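Monomethylamine methyltransferase MtmB1 (Methanosarcina barkeri, PDB 1NTH) transfers the methyl group of monomethylamine to the corrinoid cofactor of its partner protein MtmC, a step in methanogenesis from methylamine. Local coordinates at residues Asn234-Asp239 with Val279-Asn284. Numbering follows the deposited sequence.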
loop_
_atom_site.group_PDB
_atom_site.type_symbol
_atom_site.label_atom_id
_atom_site.label_comp_id
_atom_site.label_asym_id
_atom_site.label_seq_id
_atom_site.Cartn_x
_atom_site.Cartn_y
_atom_site.Cartn_z
ATOM N N ASN A 234 8.465 -25.352 -30.256
ATOM C CA ASN A 234 8.689 -25.376 -31.707
ATOM C C ASN A 234 8.092 -26.611 -32.381
ATOM O O ASN A 234 8.448 -27.725 -32.009
ATOM C CB ASN A 234 10.188 -25.349 -32.000
ATOM C CG ASN A 234 10.859 -24.100 -31.475
ATOM O OD1 ASN A 234 10.975 -23.903 -30.263
ATOM N ND2 ASN A 234 11.297 -23.243 -32.384
ATOM N N GLU A 235 7.182 -26.442 -33.345
ATOM C CA GLU A 235 6.661 -25.153 -33.818
ATOM C C GLU A 235 5.142 -25.271 -33.660
ATOM O O GLU A 235 4.590 -26.358 -33.864
ATOM C CB GLU A 235 6.988 -24.935 -35.303
ATOM C CG GLU A 235 8.466 -24.995 -35.677
ATOM C CD GLU A 235 9.282 -23.860 -35.083
ATOM O OE1 GLU A 235 8.681 -22.882 -34.585
ATOM O OE2 GLU A 235 10.527 -23.943 -35.126
ATOM N N LEU A 236 4.468 -24.167 -33.330
ATOM C CA LEU A 236 3.011 -24.171 -33.107
ATOM C C LEU A 236 2.730 -25.321 -32.154
ATOM O O LEU A 236 1.951 -26.236 -32.444
ATOM C CB LEU A 236 2.241 -24.363 -34.421
ATOM C CG LEU A 236 2.015 -23.093 -35.249
ATOM C CD1 LEU A 236 3.339 -22.573 -35.776
ATOM C CD2 LEU A 236 1.063 -23.392 -36.400
ATOM N N LYS A 237 3.366 -25.241 -30.993
ATOM C CA LYS A 237 3.288 -26.291 -29.997
ATOM C C LYS A 237 3.375 -25.704 -28.590
ATOM O O LYS A 237 3.966 -24.642 -28.391
ATOM C CB LYS A 237 4.460 -27.240 -30.252
ATOM C CG LYS A 237 4.582 -28.431 -29.333
ATOM C CD LYS A 237 5.872 -29.193 -29.644
ATOM C CE LYS A 237 5.911 -29.664 -31.095
ATOM N NZ LYS A 237 7.231 -30.270 -31.451
ATOM N N ILE A 238 2.795 -26.400 -27.619
ATOM C CA ILE A 238 2.815 -25.927 -26.239
ATOM C C ILE A 238 2.635 -27.088 -25.261
ATOM O O ILE A 238 2.129 -28.152 -25.625
ATOM C CB ILE A 238 1.685 -24.885 -26.004
ATOM C CG1 ILE A 238 1.967 -24.071 -24.738
ATOM C CG2 ILE A 238 0.345 -25.582 -25.868
ATOM C CD1 ILE A 238 3.177 -23.174 -24.857
ATOM N N ASP A 239 3.061 -26.877 -24.020
ATOM C CA ASP A 239 2.927 -27.880 -22.968
ATOM C C ASP A 239 1.915 -27.352 -21.952
ATOM O O ASP A 239 1.676 -26.146 -21.886
ATOM C CB ASP A 239 4.278 -28.121 -22.296
ATOM C CG ASP A 239 4.926 -26.836 -21.815
ATOM O OD1 ASP A 239 5.163 -25.932 -22.644
ATOM O OD2 ASP A 239 5.201 -26.731 -20.605
ATOM N N VAL A 279 4.826 -15.502 -38.104
ATOM C CA VAL A 279 3.624 -14.672 -38.091
ATOM C C VAL A 279 2.525 -15.414 -37.332
ATOM O O VAL A 279 1.808 -14.828 -36.518
ATOM C CB VAL A 279 3.149 -14.343 -39.532
ATOM C CG1 VAL A 279 1.761 -13.703 -39.506
ATOM C CG2 VAL A 279 4.151 -13.404 -40.194
ATOM N N ALA A 280 2.407 -16.714 -37.583
ATOM C CA ALA A 280 1.399 -17.520 -36.912
ATOM C C ALA A 280 1.582 -17.531 -35.394
ATOM O O ALA A 280 0.598 -17.508 -34.656
ATOM C CB ALA A 280 1.428 -18.955 -37.449
ATOM N N THR A 281 2.828 -17.569 -34.925
ATOM C CA THR A 281 3.060 -17.596 -33.484
ATOM C C THR A 281 2.893 -16.223 -32.834
ATOM O O THR A 281 2.605 -16.144 -31.639
ATOM C CB THR A 281 4.438 -18.229 -33.126
ATOM O OG1 THR A 281 5.507 -17.481 -33.711
ATOM C CG2 THR A 281 4.493 -19.662 -33.640
ATOM N N HIS A 282 3.061 -15.151 -33.610
ATOM C CA HIS A 282 2.846 -13.800 -33.083
ATOM C C HIS A 282 1.345 -13.707 -32.803
ATOM O O HIS A 282 0.916 -13.172 -31.781
ATOM C CB HIS A 282 3.219 -12.720 -34.111
ATOM C CG HIS A 282 4.649 -12.277 -34.050
ATOM N ND1 HIS A 282 5.699 -13.078 -34.443
ATOM C CD2 HIS A 282 5.198 -11.099 -33.662
ATOM C CE1 HIS A 282 6.834 -12.414 -34.300
ATOM N NE2 HIS A 282 6.557 -11.211 -33.828
ATOM N N ILE A 283 0.545 -14.235 -33.728
ATOM C CA ILE A 283 -0.904 -14.225 -33.574
ATOM C C ILE A 283 -1.335 -15.155 -32.432
ATOM O O ILE A 283 -2.198 -14.807 -31.626
ATOM C CB ILE A 283 -1.605 -14.662 -34.893
ATOM C CG1 ILE A 283 -1.334 -13.627 -35.994
ATOM C CG2 ILE A 283 -3.104 -14.800 -34.672
ATOM C CD1 ILE A 283 -1.812 -14.056 -37.392
ATOM N N ASN A 284 -0.729 -16.336 -32.355
ATOM C CA ASN A 284 -1.079 -17.283 -31.301
ATOM C C ASN A 284 -0.814 -16.693 -29.911
ATOM O O ASN A 284 -1.498 -17.029 -28.947
ATOM C CB ASN A 284 -0.286 -18.584 -31.465
ATOM C CG ASN A 284 -0.812 -19.694 -30.580
ATOM O OD1 ASN A 284 -2.005 -19.989 -30.593
ATOM N ND2 ASN A 284 0.074 -20.320 -29.808
#
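Three oxygens grip Lys237 NZ: Asn234 O at 2.9 Å, the salt-bridged Asp28 OD1 and Gln24 OE1, at the turn whose Leu236 touches Thr281 and Ala280 with its CD1 methyl. Lys237 NZ sits 27° off the plane of the Asn234 carbonyl, and this bond closes the turn across Glu235 and Leu236. A cis peptide before Glu235 and a left-handed backbone conformation at Leu236 bend the chain there. Asn234 ND2 adds a nearly straight hydrogen bond, 2.9 Å long, to Glu235 OE2; the donor stands well above the carboxylate plane, and the same oxygen also accepts Ile263 N.

Across the contact everything is apolar and slight. Leu236 has CG anti to its own carbonyl carbon (chi1 -83°), which carries the branch over to helix 271-288. There Leu236 CD1 meets Thr281 CG2 at 3.8 Å, the two side chains meeting at a slant, and touches Ala280 CB more loosely at 4.4 Å. The Thr281 hydroxyl OG1 is hydrogen-bonded back to Asp278 O within the helix, and the methyl faces Leu236. Close by, Gln232 joins the same helix through Thr281 O and Asn284 ND2, while Met69 and Ile75 also pack on Leu236.

The chain leaving barrel strand 227-231, before pairing as strand 237-238 with strand 75-77, thus packs on helix 271-288, which comes after strands 255-259 and 263-264 among the surrounding helices of a TIM barrel.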